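Local coordinates for protein transcriptional regulator (Corynebacterium diphtheriae, PDB 3LMM) that is of unknown function but is probably a transcriptional regulator, joining a Schlafen AlbA_2-type domain to a RecG C-terminal-like domain and to probable helix-turn-helix domains, at residues Val115-Val120 against Leu130-Ala135; Cys74-Pro79 against Glu139-Thr144; Val278-Thr283 against Trp324-Ser329; Thr330-Ser335 against Glu402-Gly407. All blocks are in the same frame, centred on the assembly; numbering follows the deposited sequence.

In the fold
Contacts 1 and 2 both lie in the Schlafen AlbA_2 region. Following the chain from the N terminus, contact 2 closes a long loop, from the end of helix 62-77 to the loop that follows strand 128-134, and contact 1, a beta hairpin, is nested inside it. The two touch through Val134 on Ala76 and Val115 on Ile141. Contacts 3 and 4 follow in series on the opposite side of the chain's centre. Contact 3 closes a loop of about 40 residues, tying the end of helix 264-278 to the end of strand 320-325 and the turn after it. Contact 4 closes one of 66, pairing strand 330-336 with 400-406; the two meet where Trp324 packs on Leu331.

Contact 1 (Val115-Val120 against Leu130-Ala135); sequences VAPDVV and LAIYVA
Val119 and Ile132 face each other in an antiparallel beta hairpin, strands 118-123 and 128-134, in the mixed sheet of the Schlafen AlbA_2 region. They form a non-hydrogen-bonded pair, flanked by the hydrogen-bonded pairs Asp118-Tyr133 and Val120-Ala131, each closed by two N-H...O bonds between the backbones.

On the Val119 face the bumps interlock. Val119 CG2, anti to its own backbone N, leans over Leu130 and meets Leu130 CG at 3.7 Å, while Val119 CB rests against CG1 of Ile132. The other branch of Ile132 packs two residues back from Val119, where the chain approaches the first strand: its CG2 lies alongside the ring of Pro117, 3.7 Å from Pro117 CB. Residues of helix 102-113 cover Val119 and Leu130.

The opposite face carries Asp118, Val120, Ala131 and Tyr133. Here the small Ala131 makes the hollow, and Val120 CG2 drops against Ala131 CB at 3.5 Å. Helix 10-24 packs on the Tyr133 ring and also supplies Arg12, which forms a salt bridge with the Asp118 carboxylate. The same methyl of Val120 that presses on Ala131 also reaches the edge of the aromatic ring, near its plane, with Val120 CG2 4.0 Å from Tyr133 CE2.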
loop_
_atom_site.group_PDB
_atom_site.type_symbol
_atom_site.label_atom_id
_atom_site.label_comp_id
_atom_site.label_asym_id
_atom_site.label_seq_id
_atom_site.Cartn_x
_atom_site.Cartn_y
_atom_site.Cartn_z
ATOM N N VAL A 115 1.548 4.830 7.092
ATOM C CA VAL A 115 2.683 5.242 7.900
ATOM C C VAL A 115 2.397 4.991 9.369
ATOM O O VAL A 115 1.278 5.185 9.839
ATOM C CB VAL A 115 3.012 6.733 7.677
ATOM C CG1 VAL A 115 1.932 7.386 6.859
ATOM C CG2 VAL A 115 3.186 7.451 9.015
ATOM N N ALA A 116 3.423 4.556 10.090
ATOM C CA ALA A 116 3.293 4.265 11.508
ATOM C C ALA A 116 4.143 5.235 12.331
ATOM O O ALA A 116 5.286 4.932 12.672
ATOM C CB ALA A 116 3.726 2.837 11.774
ATOM N N PRO A 117 3.583 6.410 12.679
ATOM C CA PRO A 117 4.307 7.416 13.463
ATOM C C PRO A 117 4.603 6.997 14.896
ATOM O O PRO A 117 3.882 6.188 15.475
ATOM C CB PRO A 117 3.383 8.627 13.393
ATOM C CG PRO A 117 2.032 7.995 13.406
ATOM C CD PRO A 117 2.195 6.846 12.432
ATOM N N ASP A 118 5.675 7.548 15.456
ATOM C CA ASP A 118 6.055 7.239 16.824
ATOM C C ASP A 118 5.156 8.014 17.773
ATOM O O ASP A 118 5.197 9.240 17.806
ATOM C CB ASP A 118 7.521 7.607 17.074
ATOM C CG ASP A 118 8.488 6.550 16.556
ATOM O OD1 ASP A 118 8.345 5.380 16.973
ATOM O OD2 ASP A 118 9.390 6.873 15.744
ATOM N N VAL A 119 4.336 7.294 18.532
ATOM C CA VAL A 119 3.429 7.923 19.487
ATOM C C VAL A 119 3.798 7.492 20.898
ATOM O O VAL A 119 3.953 6.299 21.155
ATOM C CB VAL A 119 1.948 7.544 19.204
ATOM C CG1 VAL A 119 1.847 6.073 18.900
ATOM C CG2 VAL A 119 1.083 7.867 20.417
ATOM N N VAL A 120 3.949 8.467 21.797
ATOM C CA VAL A 120 4.295 8.190 23.192
ATOM C C VAL A 120 3.335 8.902 24.136
ATOM O O VAL A 120 2.943 10.048 23.897
ATOM C CB VAL A 120 5.742 8.637 23.548
ATOM C CG1 VAL A 120 6.726 8.053 22.554
ATOM C CG2 VAL A 120 5.843 10.148 23.569
ATOM N N LEU A 130 -1.268 11.871 24.132
ATOM C CA LEU A 130 -0.379 11.168 23.221
ATOM C C LEU A 130 0.489 12.123 22.417
ATOM O O LEU A 130 -0.003 13.054 21.786
ATOM C CB LEU A 130 -1.164 10.278 22.258
ATOM C CG LEU A 130 -1.554 8.895 22.745
ATOM C CD1 LEU A 130 -0.732 8.507 23.958
ATOM C CD2 LEU A 130 -3.009 8.911 23.075
ATOM N N ALA A 131 1.791 11.890 22.459
ATOM C CA ALA A 131 2.713 12.705 21.703
ATOM C C ALA A 131 2.979 11.901 20.446
ATOM O O ALA A 131 3.506 10.797 20.522
ATOM C CB ALA A 131 3.994 12.902 22.473
ATOM N N ILE A 132 2.587 12.426 19.295
ATOM C CA ILE A 132 2.843 11.703 18.068
ATOM C C ILE A 132 3.921 12.401 17.256
ATOM O O ILE A 132 3.783 13.571 16.885
ATOM C CB ILE A 132 1.603 11.585 17.202
ATOM C CG1 ILE A 132 0.512 10.854 17.947
ATOM C CG2 ILE A 132 1.956 10.827 15.950
ATOM C CD1 ILE A 132 -0.750 10.735 17.165
ATOM N N TYR A 133 4.999 11.675 16.982
ATOM C CA TYR A 133 6.103 12.227 16.223
ATOM C C TYR A 133 6.077 11.665 14.815
ATOM O O TYR A 133 6.291 10.467 14.594
ATOM C CB TYR A 133 7.431 11.888 16.902
ATOM C CG TYR A 133 7.572 12.502 18.270
ATOM C CD1 TYR A 133 7.744 13.875 18.423
ATOM C CD2 TYR A 133 7.461 11.722 19.419
ATOM C CE1 TYR A 133 7.797 14.458 19.693
ATOM C CE2 TYR A 133 7.509 12.293 20.694
ATOM C CZ TYR A 133 7.673 13.660 20.826
ATOM O OH TYR A 133 7.691 14.229 22.086
ATOM N N VAL A 134 5.801 12.536 13.856
ATOM C CA VAL A 134 5.751 12.108 12.475
ATOM C C VAL A 134 6.903 12.723 11.677
ATOM O O VAL A 134 7.134 13.927 11.724
ATOM C CB VAL A 134 4.331 12.415 11.875
ATOM C CG1 VAL A 134 3.679 13.541 12.646
ATOM C CG2 VAL A 134 4.415 12.731 10.391
ATOM N N ALA A 135 7.649 11.861 10.984
ATOM C CA ALA A 135 8.798 12.264 10.173
ATOM C C ALA A 135 8.378 12.604 8.752
ATOM O O ALA A 135 7.338 12.142 8.282
ATOM C CB ALA A 135 9.828 11.147 10.151
#

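Contact 2 (Cys74-Pro79 against Glu139-Thr144); sequences CMANTP and EPIEDT
The side-chain amide of Asn77 grips the backbone of Ile141 with both of its polar atoms. Ile141 N donates to Asn77 OD1 over 2.6 Å, lying in the plane of the amide carbonyl and on a lone pair, with an N-H...O angle of 167°. The other half of the amide answers: Asn77 ND2 donates to Ile141 O at 2.8 Å, and this acceptor sits only 4° out of the amide plane. Two nearly straight bonds from the edge of the amide to one extended residue fix the rotation of the group. With Asn77 CG anti to its own carbonyl carbon (chi1 -74°), the amide is carried off the side of the helix to the passing loop.

Around this pair the packing is lighter. The side chain of Ile141 points back at the helix, where its CG1 approaches Ala76 CB at 4.3 Å and its CB lies 3.5 Å from Asn77 OD1.

Further out, Arg149 O accepts a second hydrogen bond from Asn77 ND2, so both amino hydrogens can be used and the amide bridges two separate pieces of chain. Trp164 of helix 161-171 donates to Asn77 O and packs on Pro140, and Cys74, one turn earlier, is joined to Cys156 by a disulfide. The arrangement is a side-chain mimic of backbone pairing: an asparagine at the C-terminal end of helix 62-77 reads the N-H and C=O of a single extended residue, pinning the loop after strand 128-134 to this helix within the Schlafen AlbA_2 region.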
loop_
_atom_site.group_PDB
_atom_site.type_symbol
_atom_site.label_atom_id
_atom_site.label_comp_id
_atom_site.label_asym_id
_atom_site.label_seq_id
_atom_site.Cartn_x
_atom_site.Cartn_y
_atom_site.Cartn_z
ATOM N N CYS A 74 -0.861 15.266 6.928
ATOM C CA CYS A 74 -0.499 16.669 6.676
ATOM C C CYS A 74 0.934 16.859 7.053
ATOM O O CYS A 74 1.735 17.389 6.289
ATOM C CB CYS A 74 -1.275 17.656 7.539
ATOM S SG CYS A 74 -2.691 18.382 6.698
HETATM N N MSE A 75 1.233 16.428 8.268
HETATM C CA MSE A 75 2.550 16.576 8.822
HETATM C C MSE A 75 3.592 15.914 7.959
HETATM O O MSE A 75 4.430 16.590 7.364
HETATM C CB MSE A 75 2.589 15.984 10.220
HETATM C CG MSE A 75 3.699 16.548 11.049
HETATM SE SE MSE A 75 3.424 18.406 11.449
HETATM C CE MSE A 75 4.420 19.211 10.019
ATOM N N ALA A 76 3.528 14.589 7.888
ATOM C CA ALA A 76 4.480 13.829 7.095
ATOM C C ALA A 76 4.681 14.431 5.710
ATOM O O ALA A 76 5.753 14.301 5.130
ATOM C CB ALA A 76 4.019 12.375 6.984
ATOM N N ASN A 77 3.656 15.098 5.188
ATOM C CA ASN A 77 3.756 15.710 3.870
ATOM C C ASN A 77 4.484 17.024 3.875
ATOM O O ASN A 77 4.995 17.438 2.851
ATOM C CB ASN A 77 2.383 15.963 3.260
ATOM C CG ASN A 77 1.729 14.711 2.775
ATOM O OD1 ASN A 77 2.384 13.840 2.208
ATOM N ND2 ASN A 77 0.418 14.611 2.972
ATOM N N THR A 78 4.504 17.721 4.997
ATOM C CA THR A 78 5.209 18.992 5.002
ATOM C C THR A 78 6.668 18.685 5.313
ATOM O O THR A 78 6.963 17.851 6.171
ATOM C CB THR A 78 4.683 19.945 6.070
ATOM O OG1 THR A 78 5.647 20.030 7.117
ATOM C CG2 THR A 78 3.402 19.440 6.663
ATOM N N PRO A 79 7.606 19.356 4.631
ATOM C CA PRO A 79 9.003 19.042 4.945
ATOM C C PRO A 79 9.365 19.297 6.413
ATOM O O PRO A 79 8.877 20.239 7.038
ATOM C CB PRO A 79 9.781 19.927 3.971
ATOM C CG PRO A 79 8.899 21.131 3.851
ATOM C CD PRO A 79 7.512 20.523 3.732
ATOM N N GLU A 139 7.837 10.490 0.098
ATOM C CA GLU A 139 6.922 10.695 -1.036
ATOM C C GLU A 139 5.582 11.139 -0.475
ATOM O O GLU A 139 5.277 10.869 0.685
ATOM C CB GLU A 139 6.735 9.403 -1.828
ATOM C CG GLU A 139 6.237 8.253 -1.004
ATOM C CD GLU A 139 6.192 6.956 -1.778
ATOM O OE1 GLU A 139 5.305 6.808 -2.643
ATOM O OE2 GLU A 139 7.053 6.086 -1.521
ATOM N N PRO A 140 4.767 11.828 -1.283
ATOM C CA PRO A 140 3.465 12.282 -0.789
ATOM C C PRO A 140 2.610 11.197 -0.149
ATOM O O PRO A 140 2.518 10.074 -0.644
ATOM C CB PRO A 140 2.812 12.905 -2.024
ATOM C CG PRO A 140 3.526 12.261 -3.171
ATOM C CD PRO A 140 4.955 12.190 -2.692
ATOM N N ILE A 141 1.993 11.552 0.971
ATOM C CA ILE A 141 1.136 10.635 1.712
ATOM C C ILE A 141 -0.300 11.126 1.583
ATOM O O ILE A 141 -0.656 12.154 2.160
ATOM C CB ILE A 141 1.516 10.605 3.219
ATOM C CG1 ILE A 141 3.019 10.313 3.390
ATOM C CG2 ILE A 141 0.693 9.560 3.930
ATOM C CD1 ILE A 141 3.525 9.104 2.580
ATOM N N GLU A 142 -1.117 10.407 0.818
ATOM C CA GLU A 142 -2.515 10.786 0.638
ATOM C C GLU A 142 -3.326 10.373 1.858
ATOM O O GLU A 142 -3.077 9.318 2.435
ATOM C CB GLU A 142 -3.072 10.129 -0.622
ATOM C CG GLU A 142 -2.713 10.899 -1.880
ATOM C CD GLU A 142 -2.570 10.017 -3.111
ATOM O OE1 GLU A 142 -2.446 10.581 -4.227
ATOM O OE2 GLU A 142 -2.574 8.771 -2.961
ATOM N N ASP A 143 -4.287 11.200 2.261
ATOM C CA ASP A 143 -5.076 10.876 3.441
ATOM C C ASP A 143 -6.262 9.960 3.151
ATOM O O ASP A 143 -6.431 9.476 2.038
ATOM C CB ASP A 143 -5.561 12.149 4.135
ATOM C CG ASP A 143 -6.474 12.981 3.267
ATOM O OD1 ASP A 143 -7.057 12.439 2.307
ATOM O OD2 ASP A 143 -6.623 14.186 3.554
ATOM N N THR A 144 -7.088 9.731 4.166
ATOM C CA THR A 144 -8.242 8.849 4.034
ATOM C C THR A 144 -9.194 9.202 2.905
ATOM O O THR A 144 -9.924 8.341 2.421
ATOM C CB THR A 144 -9.041 8.811 5.327
ATOM O OG1 THR A 144 -9.548 10.120 5.601
ATOM C CG2 THR A 144 -8.158 8.352 6.480
#

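Contact 3 (Val278-Thr283 against Trp324-Ser329); sequences VNKNNT and WIELDS
A mixed apolar and charged contact joins Val278, Asn279 and Lys280, where helix 264-278 ends, to Trp324, near the end of strand 320-325, and Glu326, the first residue of the turn that follows. Strands 320-325 and 330-336 are neighbours in the mixed six-stranded sheet, and Glu326 to Ser329 form a type I beta turn between them. Trp324 presents one face of its indole to the end of the helix. Val278 CG1, anti to the backbone N, lies over the five-membered ring in a CH-pi contact modelled too tightly for its exact distance to be trusted. Farther along the same face, toward the benzene rim, comes the backbone N of Asn279.

Asn279 is the centre of an inverse gamma turn, closed by Lys280 N bonding to Val278 O at 2.6 Å. The turn leads the chain out of the helix, and the Lys280 side chain crosses the indole obliquely. Its ammonium arrives at the edge of the ring, near its plane, beside Trp324 NE1; both groups are donors and do not bond.

Two carboxylates balance the ammonium. Glu295 forms a salt bridge with Lys280 and also accepts a hydrogen bond from Ser329 OG, linking the lysine indirectly to the turn. Glu326, its chain bent at chi2, folds back toward the same ammonium, although the lysine is poorly ordered and the placing of its end is approximate. Within that second salt bridge the hydrogen bond from Lys280 NZ to Glu326 OE2 is weak, at 3.0 Å.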
loop_
_atom_site.group_PDB
_atom_site.type_symbol
_atom_site.label_atom_id
_atom_site.label_comp_id
_atom_site.label_asym_id
_atom_site.label_seq_id
_atom_site.Cartn_x
_atom_site.Cartn_y
_atom_site.Cartn_z
ATOM N N VAL A 278 -0.998 -14.838 -23.678
ATOM C CA VAL A 278 -0.405 -16.037 -23.133
ATOM C C VAL A 278 -1.309 -16.562 -22.040
ATOM O O VAL A 278 -1.417 -17.771 -21.841
ATOM C CB VAL A 278 0.972 -15.713 -22.568
ATOM C CG1 VAL A 278 1.642 -16.964 -22.068
ATOM C CG2 VAL A 278 1.807 -15.051 -23.647
ATOM N N ASN A 279 -1.954 -15.638 -21.335
ATOM C CA ASN A 279 -2.869 -15.997 -20.269
ATOM C C ASN A 279 -4.147 -16.562 -20.878
ATOM O O ASN A 279 -5.237 -16.023 -20.698
ATOM C CB ASN A 279 -3.206 -14.784 -19.428
ATOM C CG ASN A 279 -3.689 -15.165 -18.064
ATOM O OD1 ASN A 279 -3.996 -14.315 -17.237
ATOM N ND2 ASN A 279 -3.752 -16.458 -17.812
ATOM N N LYS A 280 -3.969 -17.665 -21.600
ATOM C CA LYS A 280 -5.014 -18.399 -22.308
ATOM C C LYS A 280 -6.469 -18.098 -21.960
ATOM O O LYS A 280 -7.235 -17.728 -22.853
ATOM C CB LYS A 280 -4.759 -19.895 -22.172
ATOM C CG LYS A 280 -3.400 -20.322 -22.683
ATOM C CD LYS A 280 -3.111 -21.759 -22.291
ATOM C CE LYS A 280 -1.618 -22.035 -22.312
ATOM N NZ LYS A 280 -0.887 -21.102 -21.397
ATOM N N ASN A 281 -6.868 -18.277 -20.701
ATOM C CA ASN A 281 -8.259 -18.010 -20.305
ATOM C C ASN A 281 -9.295 -19.037 -20.804
ATOM O O ASN A 281 -9.753 -18.972 -21.945
ATOM C CB ASN A 281 -8.634 -16.587 -20.748
ATOM C CG ASN A 281 -10.117 -16.412 -21.012
ATOM O OD1 ASN A 281 -10.955 -16.907 -20.264
ATOM N ND2 ASN A 281 -10.446 -15.679 -22.071
ATOM N N ASN A 282 -9.673 -19.965 -19.926
ATOM C CA ASN A 282 -10.628 -21.007 -20.270
ATOM C C ASN A 282 -12.026 -20.800 -19.675
ATOM O O ASN A 282 -12.225 -19.993 -18.772
ATOM C CB ASN A 282 -10.080 -22.368 -19.844
ATOM C CG ASN A 282 -9.384 -22.312 -18.509
ATOM O OD1 ASN A 282 -9.893 -21.723 -17.569
ATOM N ND2 ASN A 282 -8.203 -22.923 -18.422
ATOM N N THR A 283 -12.997 -21.553 -20.181
ATOM C CA THR A 283 -14.371 -21.411 -19.730
ATOM C C THR A 283 -14.806 -22.384 -18.635
ATOM O O THR A 283 -14.632 -23.598 -18.759
ATOM C CB THR A 283 -15.336 -21.520 -20.936
ATOM O OG1 THR A 283 -15.420 -22.883 -21.358
ATOM C CG2 THR A 283 -14.825 -20.680 -22.111
ATOM N N TRP A 324 6.605 -17.630 -18.445
ATOM C CA TRP A 324 5.290 -18.225 -18.304
ATOM C C TRP A 324 5.353 -19.710 -18.629
ATOM O O TRP A 324 5.825 -20.087 -19.694
ATOM C CB TRP A 324 4.327 -17.539 -19.265
ATOM C CG TRP A 324 2.995 -18.174 -19.328
ATOM C CD1 TRP A 324 2.640 -19.279 -20.054
ATOM C CD2 TRP A 324 1.829 -17.765 -18.628
ATOM N NE1 TRP A 324 1.317 -19.582 -19.846
ATOM C CE2 TRP A 324 0.793 -18.665 -18.973
ATOM C CE3 TRP A 324 1.554 -16.725 -17.736
ATOM C CZ2 TRP A 324 -0.502 -18.548 -18.460
ATOM C CZ3 TRP A 324 0.271 -16.610 -17.224
ATOM C CH2 TRP A 324 -0.742 -17.516 -17.587
ATOM N N ILE A 325 4.866 -20.548 -17.721
ATOM C CA ILE A 325 4.870 -21.995 -17.935
ATOM C C ILE A 325 3.510 -22.483 -18.405
ATOM O O ILE A 325 2.546 -22.468 -17.645
ATOM C CB ILE A 325 5.199 -22.727 -16.651
ATOM C CG1 ILE A 325 6.378 -22.044 -15.984
ATOM C CG2 ILE A 325 5.534 -24.162 -16.942
ATOM C CD1 ILE A 325 7.496 -21.810 -16.915
ATOM N N GLU A 326 3.444 -22.947 -19.646
ATOM C CA GLU A 326 2.192 -23.418 -20.237
ATOM C C GLU A 326 1.402 -24.474 -19.471
ATOM O O GLU A 326 0.298 -24.213 -19.001
ATOM C CB GLU A 326 2.461 -23.957 -21.641
ATOM C CG GLU A 326 2.827 -22.906 -22.668
ATOM C CD GLU A 326 1.625 -22.138 -23.174
ATOM O OE1 GLU A 326 0.704 -22.785 -23.719
ATOM O OE2 GLU A 326 1.598 -20.895 -23.029
ATOM N N LEU A 327 1.973 -25.671 -19.377
ATOM C CA LEU A 327 1.317 -26.794 -18.730
ATOM C C LEU A 327 1.031 -26.651 -17.236
ATOM O O LEU A 327 0.189 -27.366 -16.691
ATOM C CB LEU A 327 2.120 -28.073 -18.997
ATOM C CG LEU A 327 2.198 -28.461 -20.482
ATOM C CD1 LEU A 327 3.062 -29.702 -20.671
ATOM C CD2 LEU A 327 0.790 -28.710 -21.010
ATOM N N ASP A 328 1.709 -25.724 -16.575
ATOM C CA ASP A 328 1.500 -25.528 -15.147
ATOM C C ASP A 328 0.715 -24.264 -14.866
ATOM O O ASP A 328 0.346 -23.985 -13.725
ATOM C CB ASP A 328 2.846 -25.482 -14.426
ATOM C CG ASP A 328 3.508 -26.840 -14.364
ATOM O OD1 ASP A 328 2.837 -27.779 -13.872
ATOM O OD2 ASP A 328 4.681 -26.979 -14.799
ATOM N N SER A 329 0.449 -23.513 -15.928
ATOM C CA SER A 329 -0.278 -22.261 -15.819
ATOM C C SER A 329 0.397 -21.354 -14.811
ATOM O O SER A 329 -0.275 -20.562 -14.164
ATOM C CB SER A 329 -1.721 -22.493 -15.369
ATOM O OG SER A 329 -2.403 -23.398 -16.204
#

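Contact 4 (Thr330-Ser335 against Glu402-Gly407); sequences TLIVRS and ETTLVG
Arg334 and Glu402 rise side by side from one face of an antiparallel strand pair, 330-336 with 400-406, and their charged ends meet above it. Glu402 OE2 lies 3.2 Å over the centre of the Arg334 guanidinium, and the two flat groups are turned 76° against each other. The oxygen therefore faces the pi surface and no N-H points at it, although Arg334 NE is 3.3 Å from Glu402 OE2. Glu402 starts with CG between its backbone N and carbonyl carbon (chi1 75°) and then runs extended, which carries the carboxylate up beside the arginine.

Further along this face, Ile332 and Thr404 lie alongside each other, with Ile332 CG2 3.6 Å from Thr404 CG2. The hydroxyl of Thr404 is bonded instead to that of Thr392 on the next strand. Thr330 and Val406 repeat the side-by-side arrangement, Thr330 CG2 touching Val406 CG2 at 3.6 Å.

Leu331, Val333, Thr403 and Leu405 point to the other face, where helix 298-311 packs on Val333 and Leu405. These residues form the hydrogen-bonded pairs, such as Leu405 N to Leu331 O at 2.9 Å and 173°.

The chemistry divides the work within this RecG C-terminal-like region: backbone bonds fix the register, methyl groups of Ile332, Thr404, Thr330 and Val406 pair along the same face, and the Arg334-Glu402 salt bridge adds attraction that is probably electrostatic and less directional than an in-plane bond.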
loop_
_atom_site.group_PDB
_atom_site.type_symbol
_atom_site.label_atom_id
_atom_site.label_comp_id
_atom_site.label_asym_id
_atom_site.label_seq_id
_atom_site.Cartn_x
_atom_site.Cartn_y
_atom_site.Cartn_z
ATOM N N THR A 330 1.711 -21.453 -14.643
ATOM C CA THR A 330 2.322 -20.562 -13.662
ATOM C C THR A 330 3.168 -19.468 -14.312
ATOM O O THR A 330 3.715 -19.654 -15.392
ATOM C CB THR A 330 3.145 -21.346 -12.588
ATOM O OG1 THR A 330 4.532 -21.277 -12.910
ATOM C CG2 THR A 330 2.702 -22.798 -12.503
ATOM N N LEU A 331 3.234 -18.316 -13.653
ATOM C CA LEU A 331 4.001 -17.190 -14.150
ATOM C C LEU A 331 5.041 -16.782 -13.132
ATOM O O LEU A 331 4.721 -16.526 -11.972
ATOM C CB LEU A 331 3.101 -15.990 -14.446
ATOM C CG LEU A 331 3.814 -14.634 -14.624
ATOM C CD1 LEU A 331 3.126 -13.792 -15.687
ATOM C CD2 LEU A 331 3.832 -13.900 -13.313
ATOM N N ILE A 332 6.292 -16.715 -13.562
ATOM C CA ILE A 332 7.357 -16.331 -12.656
ATOM C C ILE A 332 7.882 -14.968 -13.063
ATOM O O ILE A 332 8.026 -14.674 -14.251
ATOM C CB ILE A 332 8.493 -17.338 -12.699
ATOM C CG1 ILE A 332 7.929 -18.750 -12.822
ATOM C CG2 ILE A 332 9.293 -17.243 -11.428
ATOM C CD1 ILE A 332 8.974 -19.796 -13.005
ATOM N N VAL A 333 8.160 -14.134 -12.069
ATOM C CA VAL A 333 8.682 -12.796 -12.326
ATOM C C VAL A 333 9.943 -12.527 -11.507
ATOM O O VAL A 333 9.868 -12.180 -10.328
ATOM C CB VAL A 333 7.641 -11.705 -11.999
ATOM C CG1 VAL A 333 8.263 -10.325 -12.164
ATOM C CG2 VAL A 333 6.443 -11.853 -12.909
ATOM N N ARG A 334 11.096 -12.687 -12.154
ATOM C CA ARG A 334 12.393 -12.460 -11.532
ATOM C C ARG A 334 12.793 -11.008 -11.740
ATOM O O ARG A 334 12.848 -10.541 -12.875
ATOM C CB ARG A 334 13.449 -13.355 -12.174
ATOM C CG ARG A 334 13.344 -14.828 -11.837
ATOM C CD ARG A 334 13.959 -15.678 -12.945
ATOM N NE ARG A 334 14.122 -17.073 -12.550
ATOM C CZ ARG A 334 15.089 -17.507 -11.746
ATOM N NH1 ARG A 334 15.984 -16.654 -11.259
ATOM N NH2 ARG A 334 15.157 -18.792 -11.419
ATOM N N SER A 335 13.075 -10.294 -10.654
ATOM C CA SER A 335 13.484 -8.894 -10.756
ATOM C C SER A 335 14.862 -8.616 -10.167
ATOM O O SER A 335 15.167 -9.015 -9.040
ATOM C CB SER A 335 12.460 -7.998 -10.076
ATOM O OG SER A 335 11.242 -8.009 -10.783
ATOM N N GLU A 402 12.136 -12.983 -7.057
ATOM C CA GLU A 402 11.140 -13.529 -7.947
ATOM C C GLU A 402 9.802 -13.782 -7.282
ATOM O O GLU A 402 9.738 -14.306 -6.171
ATOM C CB GLU A 402 11.654 -14.812 -8.626
ATOM C CG GLU A 402 11.677 -16.031 -7.736
ATOM C CD GLU A 402 12.044 -17.301 -8.483
ATOM O OE1 GLU A 402 11.870 -18.387 -7.895
ATOM O OE2 GLU A 402 12.510 -17.219 -9.644
ATOM N N THR A 403 8.739 -13.367 -7.967
ATOM C CA THR A 403 7.380 -13.567 -7.499
ATOM C C THR A 403 6.816 -14.661 -8.386
ATOM O O THR A 403 6.977 -14.624 -9.605
ATOM C CB THR A 403 6.549 -12.270 -7.641
ATOM O OG1 THR A 403 7.069 -11.247 -6.772
ATOM C CG2 THR A 403 5.086 -12.521 -7.287
ATOM N N THR A 404 6.198 -15.660 -7.768
ATOM C CA THR A 404 5.642 -16.789 -8.522
ATOM C C THR A 404 4.135 -16.904 -8.295
ATOM O O THR A 404 3.658 -16.978 -7.155
ATOM C CB THR A 404 6.282 -18.120 -8.090
ATOM O OG1 THR A 404 7.290 -17.851 -7.106
ATOM C CG2 THR A 404 6.898 -18.822 -9.276
ATOM N N LEU A 405 3.391 -16.935 -9.394
ATOM C CA LEU A 405 1.943 -17.060 -9.366
ATOM C C LEU A 405 1.543 -18.363 -10.012
ATOM O O LEU A 405 1.759 -18.534 -11.207
ATOM C CB LEU A 405 1.295 -15.921 -10.149
ATOM C CG LEU A 405 0.986 -14.675 -9.338
ATOM C CD1 LEU A 405 2.231 -14.221 -8.631
ATOM C CD2 LEU A 405 0.453 -13.599 -10.247
ATOM N N VAL A 406 0.966 -19.279 -9.243
ATOM C CA VAL A 406 0.526 -20.551 -9.822
ATOM C C VAL A 406 -0.998 -20.573 -10.018
ATOM O O VAL A 406 -1.748 -20.636 -9.048
ATOM C CB VAL A 406 0.923 -21.751 -8.939
ATOM C CG1 VAL A 406 0.156 -22.983 -9.379
ATOM C CG2 VAL A 406 2.420 -22.007 -9.034
ATOM N N GLY A 407 -1.452 -20.536 -11.270
ATOM C CA GLY A 407 -2.884 -20.528 -11.531
ATOM C C GLY A 407 -3.520 -21.770 -12.137
ATOM O O GLY A 407 -3.247 -22.899 -11.733
#